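Local coordinates for hydrolase, alpha/beta hydrolase FOLD family (Staphylococcus aureus, PDB 2XMZ), which probably catalyses formation of 2-succinyl-6-hydroxy-2,4-cyclohexadiene-1-carboxylate, a step of menaquinone biosynthesis, at residues I108-K121 and N198-I212. Numbering follows the deposited sequence.
Sequences ISNLILESTSPGIK and NLWPRLKEIKVPTLI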
loop_
_atom_site.group_PDB
_atom_site.type_symbol
_atom_site.label_atom_id
_atom_site.label_comp_id
_atom_site.label_asym_id
_atom_site.label_seq_id
_atom_site.Cartn_x
_atom_site.Cartn_y
_atom_site.Cartn_z
ATOM N N ILE A 108 11.234 11.638 -2.886
ATOM C CA ILE A 108 10.756 10.805 -3.966
ATOM C C ILE A 108 10.544 11.655 -5.228
ATOM O O ILE A 108 10.435 12.880 -5.149
ATOM C CB ILE A 108 9.503 10.021 -3.546
ATOM C CG1 ILE A 108 8.304 10.945 -3.250
ATOM C CG2 ILE A 108 9.829 9.099 -2.324
ATOM C CD1 ILE A 108 6.994 10.142 -3.139
ATOM N N SER A 109 10.518 11.004 -6.381
ATOM C CA SER A 109 10.321 11.673 -7.641
ATOM C C SER A 109 8.850 11.724 -8.016
ATOM O O SER A 109 8.373 12.752 -8.466
ATOM C CB SER A 109 11.118 10.974 -8.725
ATOM O OG SER A 109 12.446 11.462 -8.695
ATOM N N ASN A 110 8.152 10.610 -7.809
ATOM C CA ASN A 110 6.717 10.467 -8.126
ATOM C C ASN A 110 6.025 9.651 -7.043
ATOM O O ASN A 110 6.675 8.887 -6.291
ATOM C CB ASN A 110 6.487 9.722 -9.459
ATOM C CG ASN A 110 7.204 10.362 -10.630
ATOM O OD1 ASN A 110 6.788 11.401 -11.143
ATOM N ND2 ASN A 110 8.263 9.719 -11.089
ATOM N N LEU A 111 4.702 9.772 -6.995
ATOM C CA LEU A 111 3.918 9.056 -6.006
ATOM C C LEU A 111 2.765 8.325 -6.657
ATOM O O LEU A 111 2.088 8.867 -7.513
ATOM C CB LEU A 111 3.416 10.021 -4.932
ATOM C CG LEU A 111 2.642 9.430 -3.752
ATOM C CD1 LEU A 111 3.517 8.467 -2.870
ATOM C CD2 LEU A 111 2.042 10.553 -2.922
ATOM N N ILE A 112 2.553 7.070 -6.274
ATOM C CA ILE A 112 1.397 6.331 -6.798
ATOM C C ILE A 112 0.635 5.712 -5.654
ATOM O O ILE A 112 1.203 5.046 -4.780
ATOM C CB ILE A 112 1.734 5.245 -7.874
ATOM C CG1 ILE A 112 2.512 5.857 -9.030
ATOM C CG2 ILE A 112 0.435 4.662 -8.423
ATOM C CD1 ILE A 112 3.165 4.812 -10.015
ATOM N N LEU A 113 -0.670 5.941 -5.679
ATOM C CA LEU A 113 -1.559 5.534 -4.617
ATOM C C LEU A 113 -2.694 4.698 -5.199
ATOM O O LEU A 113 -3.422 5.156 -6.094
ATOM C CB LEU A 113 -2.140 6.792 -3.948
ATOM C CG LEU A 113 -1.081 7.789 -3.432
ATOM C CD1 LEU A 113 -1.781 9.027 -2.915
ATOM C CD2 LEU A 113 -0.226 7.181 -2.338
ATOM N N GLU A 114 -2.861 3.493 -4.669
ATOM C CA GLU A 114 -3.920 2.619 -5.108
ATOM C C GLU A 114 -4.831 2.332 -3.938
ATOM O O GLU A 114 -4.406 1.772 -2.901
ATOM C CB GLU A 114 -3.381 1.298 -5.679
ATOM C CG GLU A 114 -4.519 0.337 -6.103
ATOM C CD GLU A 114 -4.078 -1.111 -6.264
ATOM O OE1 GLU A 114 -2.880 -1.419 -6.075
ATOM O OE2 GLU A 114 -4.952 -1.960 -6.551
ATOM N N SER A 115 -6.082 2.724 -4.089
ATOM C CA SER A 115 -7.125 2.400 -3.106
ATOM C C SER A 115 -6.671 2.693 -1.665
ATOM O O SER A 115 -6.696 1.821 -0.803
ATOM C CB SER A 115 -7.515 0.932 -3.260
ATOM O OG SER A 115 -8.011 0.692 -4.557
ATOM N N THR A 116 -6.274 3.935 -1.411
ATOM C CA THR A 116 -5.761 4.278 -0.083
ATOM C C THR A 116 -6.449 5.531 0.457
ATOM O O THR A 116 -7.356 6.097 -0.189
ATOM C CB THR A 116 -4.220 4.426 -0.112
ATOM O OG1 THR A 116 -3.679 4.404 1.214
ATOM C CG2 THR A 116 -3.742 5.708 -0.836
ATOM N N SER A 117 -5.991 5.981 1.620
ATOM C CA SER A 117 -6.491 7.216 2.203
ATOM C C SER A 117 -5.407 7.872 3.055
ATOM O O SER A 117 -4.429 7.206 3.465
ATOM C CB SER A 117 -7.744 6.951 3.047
ATOM O OG SER A 117 -7.362 6.522 4.322
ATOM N N PRO A 118 -5.554 9.185 3.303
ATOM C CA PRO A 118 -4.618 9.912 4.130
ATOM C C PRO A 118 -5.020 9.842 5.604
ATOM O O PRO A 118 -4.566 10.647 6.409
ATOM C CB PRO A 118 -4.721 11.361 3.594
ATOM C CG PRO A 118 -5.737 11.334 2.527
ATOM C CD PRO A 118 -6.547 10.094 2.720
ATOM N N GLY A 119 -5.859 8.866 5.937
ATOM C CA GLY A 119 -6.317 8.659 7.285
ATOM C C GLY A 119 -7.659 9.308 7.509
ATOM O O GLY A 119 -8.345 9.722 6.562
ATOM N N ILE A 120 -8.011 9.433 8.780
ATOM C CA ILE A 120 -9.343 9.837 9.156
ATOM C C ILE A 120 -9.273 11.250 9.727
ATOM O O ILE A 120 -8.443 11.535 10.595
ATOM C CB ILE A 120 -9.970 8.780 10.114
ATOM C CG1 ILE A 120 -10.111 7.444 9.375
ATOM C CG2 ILE A 120 -11.315 9.243 10.674
ATOM C CD1 ILE A 120 -10.453 6.283 10.226
ATOM N N LYS A 121 -10.123 12.129 9.194
ATOM C CA LYS A 121 -10.121 13.541 9.558
ATOM C C LYS A 121 -10.604 13.813 10.978
ATOM O O LYS A 121 -9.917 14.467 11.764
ATOM C CB LYS A 121 -11.027 14.330 8.618
ATOM C CG LYS A 121 -10.425 14.714 7.300
ATOM C CD LYS A 121 -11.150 15.992 6.854
ATOM C CE LYS A 121 -11.219 16.080 5.365
ATOM N NZ LYS A 121 -12.216 17.117 4.966
ATOM N N ASN A 198 -3.996 12.376 10.868
ATOM C CA ASN A 198 -4.836 12.880 9.783
ATOM C C ASN A 198 -3.961 13.664 8.797
ATOM O O ASN A 198 -3.615 14.826 9.052
ATOM C CB ASN A 198 -5.928 13.791 10.367
ATOM C CG ASN A 198 -6.628 14.630 9.313
ATOM O OD1 ASN A 198 -6.685 14.256 8.146
ATOM N ND2 ASN A 198 -7.180 15.763 9.731
ATOM N N LEU A 199 -3.626 13.040 7.670
ATOM C CA LEU A 199 -2.718 13.668 6.683
ATOM C C LEU A 199 -3.451 14.524 5.648
ATOM O O LEU A 199 -2.829 15.085 4.729
ATOM C CB LEU A 199 -1.849 12.611 5.995
ATOM C CG LEU A 199 -0.900 11.800 6.883
ATOM C CD1 LEU A 199 -0.153 10.797 6.007
ATOM C CD2 LEU A 199 0.085 12.693 7.621
ATOM N N TRP A 200 -4.772 14.626 5.802
ATOM C CA TRP A 200 -5.603 15.403 4.885
ATOM C C TRP A 200 -5.090 16.843 4.695
ATOM O O TRP A 200 -4.939 17.285 3.562
ATOM C CB TRP A 200 -7.076 15.373 5.324
ATOM C CG TRP A 200 -7.757 14.079 4.952
ATOM C CD1 TRP A 200 -7.991 13.009 5.774
ATOM C CD2 TRP A 200 -8.255 13.708 3.657
ATOM N NE1 TRP A 200 -8.633 12.007 5.076
ATOM C CE2 TRP A 200 -8.799 12.407 3.774
ATOM C CE3 TRP A 200 -8.290 14.345 2.406
ATOM C CZ2 TRP A 200 -9.377 11.733 2.687
ATOM C CZ3 TRP A 200 -8.863 13.672 1.329
ATOM C CH2 TRP A 200 -9.406 12.392 1.479
ATOM N N PRO A 201 -4.791 17.567 5.798
ATOM C CA PRO A 201 -4.303 18.949 5.651
ATOM C C PRO A 201 -2.844 19.092 5.162
ATOM O O PRO A 201 -2.422 20.194 4.840
ATOM C CB PRO A 201 -4.476 19.542 7.053
ATOM C CG PRO A 201 -4.438 18.387 7.970
ATOM C CD PRO A 201 -4.978 17.201 7.219
ATOM N N ARG A 202 -2.111 17.983 5.075
ATOM C CA ARG A 202 -0.721 17.984 4.594
ATOM C C ARG A 202 -0.603 17.482 3.148
ATOM O O ARG A 202 0.480 17.463 2.600
ATOM C CB ARG A 202 0.182 17.149 5.527
ATOM C CG ARG A 202 0.453 17.785 6.920
ATOM C CD ARG A 202 1.893 17.476 7.396
ATOM N NE ARG A 202 2.151 17.848 8.788
ATOM C CZ ARG A 202 2.545 19.055 9.202
ATOM N NH1 ARG A 202 2.750 19.273 10.499
ATOM N NH2 ARG A 202 2.739 20.053 8.331
ATOM N N LEU A 203 -1.716 17.060 2.535
ATOM C CA LEU A 203 -1.699 16.597 1.126
ATOM C C LEU A 203 -1.192 17.646 0.143
ATOM O O LEU A 203 -0.552 17.303 -0.863
ATOM C CB LEU A 203 -3.092 16.133 0.670
ATOM C CG LEU A 203 -3.638 14.866 1.332
ATOM C CD1 LEU A 203 -4.973 14.492 0.690
ATOM C CD2 LEU A 203 -2.608 13.703 1.263
ATOM N N LYS A 204 -1.506 18.913 0.422
ATOM C CA LYS A 204 -1.050 20.022 -0.397
ATOM C C LYS A 204 0.471 20.193 -0.372
ATOM O O LYS A 204 1.025 20.844 -1.240
ATOM C CB LYS A 204 -1.753 21.345 -0.026
ATOM C CG LYS A 204 -1.519 21.835 1.384
ATOM C CD LYS A 204 -2.343 23.091 1.628
ATOM C CE LYS A 204 -2.794 23.188 3.053
ATOM N NZ LYS A 204 -1.641 23.318 3.980
ATOM N N GLU A 205 1.137 19.575 0.599
ATOM C CA GLU A 205 2.582 19.651 0.685
ATOM C C GLU A 205 3.239 18.730 -0.324
ATOM O O GLU A 205 4.401 18.882 -0.615
ATOM C CB GLU A 205 3.057 19.264 2.082
ATOM C CG GLU A 205 2.326 19.987 3.203
ATOM C CD GLU A 205 3.011 19.773 4.533
ATOM O OE1 GLU A 205 2.492 20.253 5.556
ATOM O OE2 GLU A 205 4.063 19.100 4.550
ATOM N N ILE A 206 2.497 17.767 -0.851
ATOM C CA ILE A 206 3.072 16.764 -1.752
ATOM C C ILE A 206 3.163 17.394 -3.132
ATOM O O ILE A 206 2.152 17.562 -3.775
ATOM C CB ILE A 206 2.178 15.475 -1.800
ATOM C CG1 ILE A 206 2.105 14.819 -0.424
ATOM C CG2 ILE A 206 2.705 14.460 -2.849
ATOM C CD1 ILE A 206 1.169 13.639 -0.409
ATOM N N LYS A 207 4.365 17.744 -3.583
ATOM C CA LYS A 207 4.513 18.474 -4.840
ATOM C C LYS A 207 4.853 17.601 -6.051
ATOM O O LYS A 207 4.834 18.094 -7.175
ATOM C CB LYS A 207 5.578 19.578 -4.726
ATOM C CG LYS A 207 5.522 20.448 -3.479
ATOM C CD LYS A 207 4.190 21.152 -3.308
ATOM C CE LYS A 207 4.263 22.053 -2.087
ATOM N NZ LYS A 207 2.928 22.570 -1.694
ATOM N N VAL A 208 5.187 16.327 -5.826
ATOM C CA VAL A 208 5.653 15.455 -6.908
ATOM C C VAL A 208 4.464 14.988 -7.745
ATOM O O VAL A 208 3.334 14.973 -7.255
ATOM C CB VAL A 208 6.495 14.240 -6.377
ATOM C CG1 VAL A 208 7.795 14.742 -5.711
ATOM C CG2 VAL A 208 5.693 13.352 -5.431
ATOM N N PRO A 209 4.707 14.638 -9.021
ATOM C CA PRO A 209 3.611 14.062 -9.786
ATOM C C PRO A 209 3.027 12.852 -9.054
ATOM O O PRO A 209 3.776 11.989 -8.599
ATOM C CB PRO A 209 4.276 13.646 -11.096
ATOM C CG PRO A 209 5.435 14.662 -11.246
ATOM C CD PRO A 209 5.904 14.909 -9.843
ATOM N N THR A 210 1.701 12.804 -8.945
ATOM C CA THR A 210 1.011 11.757 -8.171
ATOM C C THR A 210 -0.082 11.124 -9.025
ATOM O O THR A 210 -0.906 11.840 -9.635
ATOM C CB THR A 210 0.425 12.332 -6.865
ATOM O OG1 THR A 210 1.493 12.841 -6.058
ATOM C CG2 THR A 210 -0.320 11.268 -6.046
ATOM N N LEU A 211 -0.062 9.793 -9.119
ATOM C CA LEU A 211 -1.144 9.067 -9.771
ATOM C C LEU A 211 -1.999 8.444 -8.678
ATOM O O LEU A 211 -1.489 7.774 -7.817
ATOM C CB LEU A 211 -0.611 7.954 -10.676
ATOM C CG LEU A 211 -1.650 7.046 -11.361
ATOM C CD1 LEU A 211 -2.514 7.818 -12.414
ATOM C CD2 LEU A 211 -0.963 5.845 -11.997
ATOM N N ILE A 212 -3.303 8.689 -8.722
ATOM C CA ILE A 212 -4.236 8.093 -7.763
ATOM C C ILE A 212 -5.187 7.142 -8.480
ATOM O O ILE A 212 -5.801 7.502 -9.494
ATOM C CB ILE A 212 -5.012 9.184 -6.988
ATOM C CG1 ILE A 212 -4.031 10.063 -6.197
ATOM C CG2 ILE A 212 -6.076 8.552 -6.093
ATOM C CD1 ILE A 212 -4.527 11.490 -5.896
#
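Pro118 sets the CG-CD edge of its ring over one face of the Trp200 indole, its CG 3.5 Å from the centroid of the six-membered ring in a CH-pi contact. The opposite face takes the aliphatic part of Lys121, with CG 3.3 Å from Trp200 CD1 and CE over the five-membered ring, so proline and lysine sandwich the indole. Trp200 NE1 donates to Gly119 O at 2.7 Å; the bond is bent (142° at the hydrogen) and comes in from above the carbonyl plane. Pro118 is gripped by its backbone too, its O accepting from Leu199 N at 2.9 Å, while Leu203 CD1 closes on its CG. Beyond this loop pairing, 110-114 and 210-212 run side by side as neighbouring parallel strands in the central sheet of the alpha/beta-hydrolase fold, and the chain between 121 and 198 is mostly helical. Leu111 N donates to Pro209 O, Leu111 O accepts from Leu211 N, and Leu113 N reaches Leu211 O. With CG anti to the backbone N (chi1 -176°), Leu111 lies alongside Thr210 and carries CD2 to within 4.0 Å of Ile206 CG2. On that same face Leu113 packs beside Ile212, under helix 92-103, which follows the probable nucleophile Ser91.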